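Local atomic coordinates of 5' nucleotidase family protein (Staphylococcus aureus subsp. aureus, PDB entry 4Q7F), a protein that is of unknown function but belongs to the 5'-nucleotidase family, combining a metal-binding calcineurin-like phosphoesterase domain with a 5'-nucleotidase C-terminal domain. Residues 166-174 / 476-486; 341-349 / 360-371. All coordinates share one frame; numbering follows the deposited sequence. Where two conformers were deposited one is given.

Contact 1 joins the calcineurin-like phosphoesterase part of the chain to the 5'-nucleotidase C-terminal part. Contact 2 lies wholly within the C-terminal part and is nested inside the long loop that contact 1 closes. Their centres are about 20 Å apart. They touch by packing, where Arg478 NH2 lies 4.2 Å from Ala363 CB. Both contacts reach the pocket of 3D1. Contact 1 supplies Trp170 and Tyr477, and contact 2 supplies Phe365. The side chain of Ala363 also comes to about 6 Å from 3D1. Near the metal sites, the Trp170 side chain of contact 1 is about 6 Å from the magnesium ion and about 9 Å from the manganese ion.

Contact 1. Residues 166-174 / 476-486; sequences FIPHWEQPE and NYRAVGGGQYD. With 3D1 ((2R,3S,5R)-5-(6-amino-9H-purin-9-yl)-tetrahydro-2-(hydroxymethyl)furan-3-ol), chain D.
Trp170 meets Tyr477 beside the ligand 3D1, yet neither here nor elsewhere in this contact does a direct hydrogen bond join 166-174 to 476-486. Four waters bridge the gap instead. Water 3 accepts from Trp170 NE1 and from Gly483 N. Water 2 sits between His169 ND1, Gly481 O and Asp486 OD1. Water 1 donates to Pro168 O and Val480 O. Water 4 accepts from Asn476 ND2, donates to Asn476 O and bonds weakly to Glu171 O. The Trp170 and Tyr477 rings are nearly parallel, 8° apart, but are slid so far that they barely overlap. Trp170 CD1 comes 3.2 Å from Tyr477 CE1. Tyr477 holds its ring trans to the backbone N (chi1 -176°), which lays one face on the purine; 3D1 C5 lies over the ring centre, 3.4 Å above its plane. Gly482 CA lies against the opposite face, toward its rim. Trp170 is layered between Phe166 O and 3D1 C5'. The two rings thus form a wall of the ligand pocket where the two family domains meet. Helix 476-479 ends there in a Schellman motif with Gly481 as C-prime residue: Gly482 N bonds to Tyr477 O and Gly481 N to Arg478 O. Gly482 N is therefore already engaged, and its approach to His169 O has a poor angle. Just after the helix, Val480 lays CG2 3.2 Å from His169 O. In the conformer given, the Gln172 amide stacks on that of Asn476, planes 22° apart, and its NE2 bonds to Thr389 OG1; Thr389 N bonds to Asn476 OD1.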
loop_
_atom_site.group_PDB
_atom_site.type_symbol
_atom_site.label_atom_id
_atom_site.label_comp_id
_atom_site.label_asym_id
_atom_site.label_seq_id
_atom_site.Cartn_x
_atom_site.Cartn_y
_atom_site.Cartn_z
ATOM N N PHE A 166 -10.852 0.252 -6.396
ATOM C CA PHE A 166 -10.262 -1.056 -6.736
ATOM C C PHE A 166 -10.101 -2.038 -5.573
ATOM O O PHE A 166 -9.575 -3.112 -5.759
ATOM C CB PHE A 166 -8.902 -0.799 -7.394
ATOM C CG PHE A 166 -8.603 -1.679 -8.572
ATOM C CD1 PHE A 166 -9.329 -1.531 -9.738
ATOM C CD2 PHE A 166 -7.546 -2.571 -8.554
ATOM C CE1 PHE A 166 -9.051 -2.301 -10.846
ATOM C CE2 PHE A 166 -7.252 -3.337 -9.668
ATOM C CZ PHE A 166 -8.016 -3.210 -10.811
ATOM N N ILE A 167 -10.568 -1.662 -4.388
ATOM C CA ILE A 167 -10.460 -2.496 -3.186
ATOM C C ILE A 167 -10.852 -3.990 -3.344
ATOM O O ILE A 167 -10.173 -4.847 -2.764
ATOM C CB ILE A 167 -11.153 -1.813 -1.986
ATOM C CG1 ILE A 167 -10.379 -0.528 -1.620
ATOM C CG2 ILE A 167 -11.206 -2.757 -0.796
ATOM C CD1 ILE A 167 -11.040 0.429 -0.618
ATOM N N PRO A 168 -11.939 -4.317 -4.109
ATOM C CA PRO A 168 -12.285 -5.723 -4.326
ATOM C C PRO A 168 -11.184 -6.562 -4.956
ATOM O O PRO A 168 -11.174 -7.775 -4.779
ATOM C CB PRO A 168 -13.511 -5.644 -5.260
ATOM C CG PRO A 168 -14.161 -4.358 -4.860
ATOM C CD PRO A 168 -12.994 -3.428 -4.629
ATOM N N HIS A 169 -10.257 -5.928 -5.674
ATOM C CA HIS A 169 -9.156 -6.660 -6.292
ATOM C C HIS A 169 -8.025 -6.981 -5.321
ATOM O O HIS A 169 -7.073 -7.665 -5.706
ATOM C CB HIS A 169 -8.584 -5.857 -7.452
ATOM C CG HIS A 169 -9.530 -5.699 -8.600
ATOM N ND1 HIS A 169 -9.419 -6.437 -9.754
ATOM C CD2 HIS A 169 -10.602 -4.889 -8.772
ATOM C CE1 HIS A 169 -10.384 -6.095 -10.590
ATOM N NE2 HIS A 169 -11.109 -5.151 -10.021
ATOM N N TRP A 170 -8.137 -6.533 -4.065
ATOM C CA TRP A 170 -7.066 -6.760 -3.094
ATOM C C TRP A 170 -7.452 -7.352 -1.734
ATOM O O TRP A 170 -6.733 -8.181 -1.175
ATOM C CB TRP A 170 -6.361 -5.422 -2.754
ATOM C CG TRP A 170 -5.913 -4.593 -3.939
ATOM C CD1 TRP A 170 -5.225 -5.033 -5.051
ATOM C CD2 TRP A 170 -6.079 -3.184 -4.101
ATOM N NE1 TRP A 170 -4.984 -3.974 -5.902
ATOM C CE2 TRP A 170 -5.496 -2.831 -5.335
ATOM C CE3 TRP A 170 -6.677 -2.175 -3.318
ATOM C CZ2 TRP A 170 -5.496 -1.520 -5.806
ATOM C CZ3 TRP A 170 -6.675 -0.886 -3.793
ATOM C CH2 TRP A 170 -6.104 -0.566 -5.024
ATOM N N GLU A 171 -8.570 -6.903 -1.209
ATOM C CA GLU A 171 -8.933 -7.188 0.176
ATOM C C GLU A 171 -9.577 -8.552 0.435
ATOM O O GLU A 171 -10.098 -9.183 -0.484
ATOM C CB GLU A 171 -9.866 -6.040 0.654
ATOM C CG GLU A 171 -10.134 -6.015 2.149
ATOM C CD GLU A 171 -8.834 -6.006 2.933
ATOM O OE1 GLU A 171 -8.507 -7.068 3.527
ATOM O OE2 GLU A 171 -8.113 -4.981 2.863
ATOM N N GLN A 172 -9.502 -8.997 1.691
ATOM C CA GLN A 172 -10.164 -10.208 2.135
ATOM C C GLN A 172 -11.645 -10.009 1.821
ATOM O O GLN A 172 -12.193 -8.955 2.167
ATOM C CB GLN A 172 -10.047 -10.352 3.651
ATOM C CG GLN A 172 -8.653 -10.520 4.218
ATOM C CD GLN A 172 -8.118 -11.913 4.031
ATOM O OE1 GLN A 172 -8.542 -12.639 3.133
ATOM N NE2 GLN A 172 -7.175 -12.299 4.878
ATOM N N PRO A 173 -12.292 -10.992 1.163
ATOM C CA PRO A 173 -13.741 -10.895 0.860
ATOM C C PRO A 173 -14.597 -10.663 2.107
ATOM O O PRO A 173 -15.505 -9.844 2.097
ATOM C CB PRO A 173 -14.065 -12.256 0.250
ATOM C CG PRO A 173 -12.795 -12.694 -0.354
ATOM C CD PRO A 173 -11.713 -12.217 0.583
ATOM N N GLU A 174 -14.285 -11.365 3.180
ATOM C CA GLU A 174 -15.042 -11.199 4.414
ATOM C C GLU A 174 -14.941 -9.776 4.986
ATOM O O GLU A 174 -15.851 -9.338 5.677
ATOM C CB GLU A 174 -14.684 -12.265 5.472
ATOM C CG GLU A 174 -13.211 -12.492 5.799
ATOM C CD GLU A 174 -12.481 -13.426 4.819
ATOM O OE1 GLU A 174 -12.644 -13.305 3.593
ATOM O OE2 GLU A 174 -11.706 -14.278 5.285
ATOM N N ASN A 476 -3.953 -14.200 -0.173
ATOM C CA ASN A 476 -5.313 -13.706 -0.424
ATOM C C ASN A 476 -5.365 -12.545 -1.410
ATOM O O ASN A 476 -6.366 -12.378 -2.129
ATOM C CB ASN A 476 -6.022 -13.314 0.857
ATOM C CG ASN A 476 -5.428 -12.100 1.497
ATOM O OD1 ASN A 476 -4.328 -12.149 2.037
ATOM N ND2 ASN A 476 -6.159 -11.006 1.463
ATOM N N TYR A 477 -4.284 -11.772 -1.449
ATOM C CA TYR A 477 -4.165 -10.628 -2.367
ATOM C C TYR A 477 -4.210 -11.174 -3.777
ATOM O O TYR A 477 -5.013 -10.740 -4.603
ATOM C CB TYR A 477 -2.829 -9.899 -2.112
ATOM C CG TYR A 477 -2.576 -8.647 -2.906
ATOM C CD1 TYR A 477 -3.106 -7.427 -2.492
ATOM C CD2 TYR A 477 -1.752 -8.666 -4.023
ATOM C CE1 TYR A 477 -2.868 -6.269 -3.195
ATOM C CE2 TYR A 477 -1.489 -7.505 -4.741
ATOM C CZ TYR A 477 -2.051 -6.307 -4.312
ATOM O OH TYR A 477 -1.795 -5.148 -4.987
ATOM N N ARG A 478 -3.334 -12.134 -4.053
ATOM C CA ARG A 478 -3.332 -12.775 -5.362
ATOM C C ARG A 478 -4.664 -13.461 -5.705
ATOM O O ARG A 478 -5.108 -13.374 -6.844
ATOM C CB ARG A 478 -2.219 -13.794 -5.447
ATOM C CG ARG A 478 -0.858 -13.186 -5.569
ATOM C CD ARG A 478 -0.588 -12.645 -6.963
ATOM N NE ARG A 478 0.796 -12.203 -7.006
ATOM C CZ ARG A 478 1.229 -10.967 -6.779
ATOM N NH1 ARG A 478 0.394 -9.947 -6.539
ATOM N NH2 ARG A 478 2.527 -10.751 -6.804
ATOM N N ALA A 479 -5.283 -14.142 -4.730
ATOM C CA ALA A 479 -6.535 -14.864 -4.930
ATOM C C ALA A 479 -7.665 -14.032 -5.534
ATOM O O ALA A 479 -8.473 -14.567 -6.310
ATOM C CB ALA A 479 -6.995 -15.536 -3.633
ATOM N N VAL A 480 -7.736 -12.744 -5.197
ATOM C CA VAL A 480 -8.750 -11.868 -5.777
ATOM C C VAL A 480 -8.218 -11.033 -6.963
ATOM O O VAL A 480 -8.866 -10.092 -7.405
ATOM C CB VAL A 480 -9.393 -10.948 -4.714
ATOM C CG1 VAL A 480 -10.167 -11.802 -3.705
ATOM C CG2 VAL A 480 -8.348 -10.110 -4.026
ATOM N N GLY A 481 -7.049 -11.385 -7.466
ATOM C CA GLY A 481 -6.464 -10.737 -8.662
ATOM C C GLY A 481 -5.427 -9.632 -8.483
ATOM O O GLY A 481 -5.016 -8.999 -9.464
ATOM N N GLY A 482 -5.015 -9.389 -7.239
ATOM C CA GLY A 482 -4.103 -8.321 -6.929
ATOM C C GLY A 482 -2.837 -8.409 -7.743
ATOM O O GLY A 482 -2.284 -9.498 -7.915
ATOM N N GLY A 483 -2.406 -7.272 -8.271
ATOM C CA GLY A 483 -1.197 -7.212 -9.084
ATOM C C GLY A 483 -1.429 -7.708 -10.505
ATOM O O GLY A 483 -0.483 -8.082 -11.181
ATOM N N GLN A 484 -2.686 -7.664 -10.962
ATOM C CA GLN A 484 -3.076 -8.106 -12.311
ATOM C C GLN A 484 -2.887 -9.613 -12.540
ATOM O O GLN A 484 -2.456 -10.038 -13.626
ATOM C CB GLN A 484 -2.350 -7.322 -13.434
ATOM C CG GLN A 484 -2.609 -5.839 -13.453
ATOM C CD GLN A 484 -1.836 -5.143 -14.573
ATOM O OE1 GLN A 484 -1.707 -5.669 -15.685
ATOM N NE2 GLN A 484 -1.328 -3.958 -14.284
ATOM N N TYR A 485 -3.198 -10.406 -11.510
ATOM C CA TYR A 485 -3.198 -11.868 -11.587
ATOM C C TYR A 485 -4.685 -12.277 -11.641
ATOM O O TYR A 485 -5.220 -12.990 -10.777
ATOM C CB TYR A 485 -2.473 -12.484 -10.402
ATOM C CG TYR A 485 -0.961 -12.351 -10.537
ATOM C CD1 TYR A 485 -0.292 -11.214 -10.101
ATOM C CD2 TYR A 485 -0.213 -13.351 -11.150
ATOM C CE1 TYR A 485 1.090 -11.088 -10.232
ATOM C CE2 TYR A 485 1.171 -13.231 -11.293
ATOM C CZ TYR A 485 1.821 -12.130 -10.838
ATOM O OH TYR A 485 3.200 -12.023 -10.998
ATOM N N ASP A 486 -5.331 -11.800 -12.692
ATOM C CA ASP A 486 -6.755 -12.019 -12.916
ATOM C C ASP A 486 -7.164 -13.478 -13.177
ATOM O O ASP A 486 -8.291 -13.842 -12.915
ATOM C CB ASP A 486 -7.214 -11.064 -14.015
ATOM C CG ASP A 486 -7.055 -9.600 -13.583
ATOM O OD1 ASP A 486 -7.828 -9.153 -12.706
ATOM O OD2 ASP A 486 -6.123 -8.913 -14.071
HETATM O "O5'" 3D1 D . -2.071 -1.153 -5.537
HETATM C "C5'" 3D1 D . -1.771 -2.252 -4.681
HETATM C "C4'" 3D1 D . -1.857 -1.834 -3.223
HETATM O "O4'" 3D1 D . -1.815 -3.030 -2.457
HETATM C "C1'" 3D1 D . -0.604 -3.135 -1.704
HETATM N N9 3D1 D . -0.094 -4.532 -1.790
HETATM C C4 3D1 D . -0.524 -5.482 -0.971
HETATM N N3 3D1 D . -1.416 -5.505 0.045
HETATM C C2 3D1 D . -1.657 -6.647 0.715
HETATM N N1 3D1 D . -1.044 -7.823 0.412
HETATM C C6 3D1 D . -0.135 -7.935 -0.583
HETATM N N6 3D1 D . 0.451 -9.133 -0.856
HETATM C C5 3D1 D . 0.170 -6.719 -1.368
HETATM N N7 3D1 D . 0.977 -6.390 -2.397
HETATM C C8 3D1 D . 0.805 -5.069 -2.657
HETATM C "C2'" 3D1 D . 0.323 -2.041 -2.214
HETATM C "C3'" 3D1 D . -0.685 -1.014 -2.698
HETATM O "O3'" 3D1 D . -1.105 -0.219 -1.569
HETATM O O HOH W 1 -11.408 -9.516 -7.113
HETATM O O HOH W 2 -7.370 -7.810 -10.672
HETATM O O HOH W 3 -3.829 -4.734 -8.325
HETATM O O HOH W 4 -8.485 -11.509 -0.546
#

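Contact 2. Residues 341-349 / 360-371; sequences HPFTNFMNY and ACTALFDSASGF
Helix 342-349 and strand 360-363 approach to 7.8 Å between axes at 129°, bringing Asn348 beside Ala360, while Phe343 faces Gly370 further along. Gly370 CA sits over the face of the Phe343 ring, 3.6 Å from its centroid, in a CH-pi contact. The same ring turns its edge to Phe371 in a T-shaped pair, with planes at 78° and CE1 of Phe343 above the face of Phe371. Phe346 completes the aromatic cluster, its CE2 lying 3.5 Å from CE2 of Phe371. Selenomethionine Met347 bends at chi3 (-69°) and rests CE 3.8 Å from Thr362 CG2. His341 is the N-cap: its ND1 accepts from Phe343 N at the start of the helix. The helix packs on the mixed sheet of the C-terminal domain, where strand 359-363 runs between 435-438 and 469-475. Asn348 OD1 lies 3.2 Å from Cys361 CA. Asn348 ND2 donates to Thr344 O of its own helix and to Ile436 O of strand 435-438. No hydrogen bond crosses between the two segments, so their cohesion rests largely on apolar and aromatic contact, while the buried Asn348 amide nitrogen is satisfied by those two carbonyls.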
loop_
_atom_site.group_PDB
_atom_site.type_symbol
_atom_site.label_atom_id
_atom_site.label_comp_id
_atom_site.label_asym_id
_atom_site.label_seq_id
_atom_site.Cartn_x
_atom_site.Cartn_y
_atom_site.Cartn_z
ATOM N N HIS A 341 16.902 -18.696 -4.620
ATOM C CA HIS A 341 17.674 -18.249 -3.490
ATOM C C HIS A 341 17.219 -19.094 -2.292
ATOM O O HIS A 341 16.036 -19.430 -2.191
ATOM C CB HIS A 341 17.407 -16.757 -3.249
ATOM C CG HIS A 341 18.298 -16.151 -2.217
ATOM N ND1 HIS A 341 18.041 -16.258 -0.872
ATOM C CD2 HIS A 341 19.475 -15.481 -2.325
ATOM C CE1 HIS A 341 19.003 -15.663 -0.190
ATOM N NE2 HIS A 341 19.880 -15.172 -1.049
ATOM N N PRO A 342 18.136 -19.442 -1.375
ATOM C CA PRO A 342 17.688 -20.246 -0.233
ATOM C C PRO A 342 16.480 -19.675 0.537
ATOM O O PRO A 342 15.666 -20.441 1.060
ATOM C CB PRO A 342 18.930 -20.306 0.661
ATOM C CG PRO A 342 20.072 -20.194 -0.299
ATOM C CD PRO A 342 19.598 -19.243 -1.367
ATOM N N PHE A 343 16.348 -18.355 0.605
ATOM C CA PHE A 343 15.233 -17.764 1.325
ATOM C C PHE A 343 13.895 -17.891 0.561
ATOM O O PHE A 343 12.875 -18.139 1.170
ATOM C CB PHE A 343 15.511 -16.317 1.730
ATOM C CG PHE A 343 14.435 -15.735 2.609
ATOM C CD1 PHE A 343 14.359 -16.089 3.944
ATOM C CD2 PHE A 343 13.483 -14.875 2.095
ATOM C CE1 PHE A 343 13.362 -15.570 4.760
ATOM C CE2 PHE A 343 12.479 -14.365 2.900
ATOM C CZ PHE A 343 12.418 -14.720 4.234
ATOM N N THR A 344 13.892 -17.722 -0.758
ATOM C CA THR A 344 12.651 -17.901 -1.531
ATOM C C THR A 344 12.265 -19.386 -1.543
ATOM O O THR A 344 11.068 -19.747 -1.506
ATOM C CB THR A 344 12.758 -17.357 -2.961
ATOM O OG1 THR A 344 13.831 -18.006 -3.662
ATOM C CG2 THR A 344 12.991 -15.883 -2.916
ATOM N N ASN A 345 13.280 -20.242 -1.588
ATOM C CA ASN A 345 13.074 -21.668 -1.525
ATOM C C ASN A 345 12.414 -22.014 -0.200
ATOM O O ASN A 345 11.456 -22.766 -0.160
ATOM C CB ASN A 345 14.375 -22.417 -1.622
ATOM C CG ASN A 345 14.161 -23.897 -1.657
ATOM O OD1 ASN A 345 13.562 -24.416 -2.599
ATOM N ND2 ASN A 345 14.630 -24.593 -0.629
ATOM N N PHE A 346 12.929 -21.425 0.873
ATOM C CA PHE A 346 12.383 -21.620 2.203
ATOM C C PHE A 346 10.922 -21.189 2.317
ATOM O O PHE A 346 10.117 -21.920 2.880
ATOM C CB PHE A 346 13.227 -20.865 3.218
ATOM C CG PHE A 346 12.504 -20.530 4.484
ATOM C CD1 PHE A 346 12.255 -21.494 5.434
ATOM C CD2 PHE A 346 12.084 -19.238 4.722
ATOM C CE1 PHE A 346 11.585 -21.173 6.600
ATOM C CE2 PHE A 346 11.421 -18.907 5.888
ATOM C CZ PHE A 346 11.171 -19.880 6.832
HETATM N N MSE A 347 10.590 -19.997 1.817
HETATM C CA MSE A 347 9.226 -19.485 1.918
HETATM C C MSE A 347 8.294 -20.382 1.160
HETATM O O MSE A 347 7.260 -20.773 1.681
HETATM C CB MSE A 347 9.100 -18.041 1.425
HETATM C CG MSE A 347 9.724 -17.050 2.423
HETATM SE SE MSE A 347 9.119 -15.221 2.025
HETATM C CE MSE A 347 10.076 -14.975 0.317
ATOM N N ASN A 348 8.637 -20.703 -0.082
ATOM C CA ASN A 348 7.807 -21.607 -0.877
ATOM C C ASN A 348 7.643 -22.999 -0.237
ATOM O O ASN A 348 6.555 -23.558 -0.252
ATOM C CB ASN A 348 8.319 -21.694 -2.309
ATOM C CG ASN A 348 7.807 -20.553 -3.169
ATOM O OD1 ASN A 348 6.593 -20.432 -3.402
ATOM N ND2 ASN A 348 8.714 -19.734 -3.676
ATOM N N TYR A 349 8.712 -23.524 0.357
ATOM C CA TYR A 349 8.633 -24.794 1.024
ATOM C C TYR A 349 7.647 -24.719 2.191
ATOM O O TYR A 349 6.822 -25.619 2.355
ATOM C CB TYR A 349 9.994 -25.290 1.497
ATOM C CG TYR A 349 9.878 -26.651 2.157
ATOM C CD1 TYR A 349 9.637 -27.791 1.399
ATOM C CD2 TYR A 349 9.973 -26.792 3.538
ATOM C CE1 TYR A 349 9.505 -29.030 1.994
ATOM C CE2 TYR A 349 9.843 -28.032 4.141
ATOM C CZ TYR A 349 9.618 -29.144 3.362
ATOM O OH TYR A 349 9.487 -30.375 3.954
ATOM N N ALA A 360 3.244 -23.570 -5.175
ATOM C CA ALA A 360 3.087 -22.413 -4.288
ATOM C C ALA A 360 3.839 -21.242 -4.902
ATOM O O ALA A 360 4.635 -21.425 -5.833
ATOM C CB ALA A 360 3.597 -22.715 -2.901
ATOM N N CYS A 361 3.565 -20.036 -4.418
ATOM C CA CYS A 361 4.281 -18.876 -4.880
ATOM C C CYS A 361 4.201 -17.771 -3.849
ATOM O O CYS A 361 3.307 -17.775 -3.002
ATOM C CB CYS A 361 3.751 -18.371 -6.202
ATOM S SG CYS A 361 2.096 -17.649 -6.118
ATOM N N THR A 362 5.202 -16.898 -3.901
ATOM C CA THR A 362 5.257 -15.679 -3.071
ATOM C C THR A 362 6.106 -14.625 -3.743
ATOM O O THR A 362 7.022 -14.930 -4.519
ATOM C CB THR A 362 5.781 -15.931 -1.662
ATOM O OG1 THR A 362 5.632 -14.732 -0.872
ATOM C CG2 THR A 362 7.226 -16.383 -1.691
ATOM N N ALA A 363 5.772 -13.372 -3.470
ATOM C CA ALA A 363 6.549 -12.263 -3.972
ATOM C C ALA A 363 7.689 -12.076 -2.987
ATOM O O ALA A 363 7.652 -12.631 -1.882
ATOM C CB ALA A 363 5.698 -11.005 -4.046
ATOM N N LEU A 364 8.744 -11.394 -3.420
ATOM C CA LEU A 364 9.808 -10.993 -2.510
ATOM C C LEU A 364 9.467 -9.521 -2.213
ATOM O O LEU A 364 9.546 -8.649 -3.101
ATOM C CB LEU A 364 11.185 -11.105 -3.143
ATOM C CG LEU A 364 12.328 -10.701 -2.205
ATOM C CD1 LEU A 364 12.464 -11.695 -1.062
ATOM C CD2 LEU A 364 13.619 -10.598 -2.988
ATOM N N PHE A 365 9.055 -9.247 -0.990
ATOM C CA PHE A 365 8.667 -7.874 -0.624
ATOM C C PHE A 365 9.876 -6.903 -0.479
ATOM O O PHE A 365 11.009 -7.316 -0.242
ATOM C CB PHE A 365 7.718 -7.891 0.585
ATOM C CG PHE A 365 6.453 -8.685 0.337
ATOM C CD1 PHE A 365 5.491 -8.220 -0.559
ATOM C CD2 PHE A 365 6.222 -9.894 0.984
ATOM C CE1 PHE A 365 4.327 -8.941 -0.799
ATOM C CE2 PHE A 365 5.058 -10.626 0.736
ATOM C CZ PHE A 365 4.112 -10.150 -0.155
ATOM N N ASP A 366 9.620 -5.614 -0.644
ATOM C CA ASP A 366 10.704 -4.615 -0.638
ATOM C C ASP A 366 11.601 -4.615 0.586
ATOM O O ASP A 366 12.792 -4.383 0.477
ATOM C CB ASP A 366 10.138 -3.231 -0.938
ATOM C CG ASP A 366 9.700 -3.109 -2.388
ATOM O OD1 ASP A 366 10.497 -3.495 -3.278
ATOM O OD2 ASP A 366 8.574 -2.645 -2.641
ATOM N N SER A 367 11.031 -4.920 1.739
ATOM C CA SER A 367 11.797 -4.979 2.988
ATOM C C SER A 367 12.376 -6.393 3.287
ATOM O O SER A 367 12.964 -6.628 4.362
ATOM C CB SER A 367 10.874 -4.552 4.121
ATOM O OG SER A 367 9.674 -5.336 4.100
ATOM N N ALA A 368 12.225 -7.318 2.336
ATOM C CA ALA A 368 12.656 -8.692 2.534
ATOM C C ALA A 368 14.140 -8.892 2.348
ATOM O O ALA A 368 14.602 -9.108 1.230
ATOM C CB ALA A 368 11.892 -9.630 1.591
ATOM N N SER A 369 14.882 -8.862 3.446
ATOM C CA SER A 369 16.323 -9.099 3.411
ATOM C C SER A 369 16.685 -10.550 3.814
ATOM O O SER A 369 17.852 -10.866 4.040
ATOM C CB SER A 369 17.025 -8.091 4.320
ATOM O OG SER A 369 16.446 -8.108 5.610
ATOM N N GLY A 370 15.695 -11.436 3.884
ATOM C CA GLY A 370 15.950 -12.822 4.269
ATOM C C GLY A 370 16.225 -12.951 5.754
ATOM O O GLY A 370 15.993 -12.004 6.526
ATOM N N PHE A 371 16.693 -14.123 6.174
ATOM C CA PHE A 371 17.005 -14.335 7.574
ATOM C C PHE A 371 18.496 -14.611 7.804
ATOM O O PHE A 371 19.155 -15.272 7.012
ATOM C CB PHE A 371 16.266 -15.527 8.194
ATOM C CG PHE A 371 14.758 -15.435 8.194
ATOM C CD1 PHE A 371 14.094 -14.237 8.344
ATOM C CD2 PHE A 371 14.010 -16.602 8.179
ATOM C CE1 PHE A 371 12.705 -14.193 8.385
ATOM C CE2 PHE A 371 12.630 -16.570 8.232
ATOM C CZ PHE A 371 11.972 -15.362 8.330
#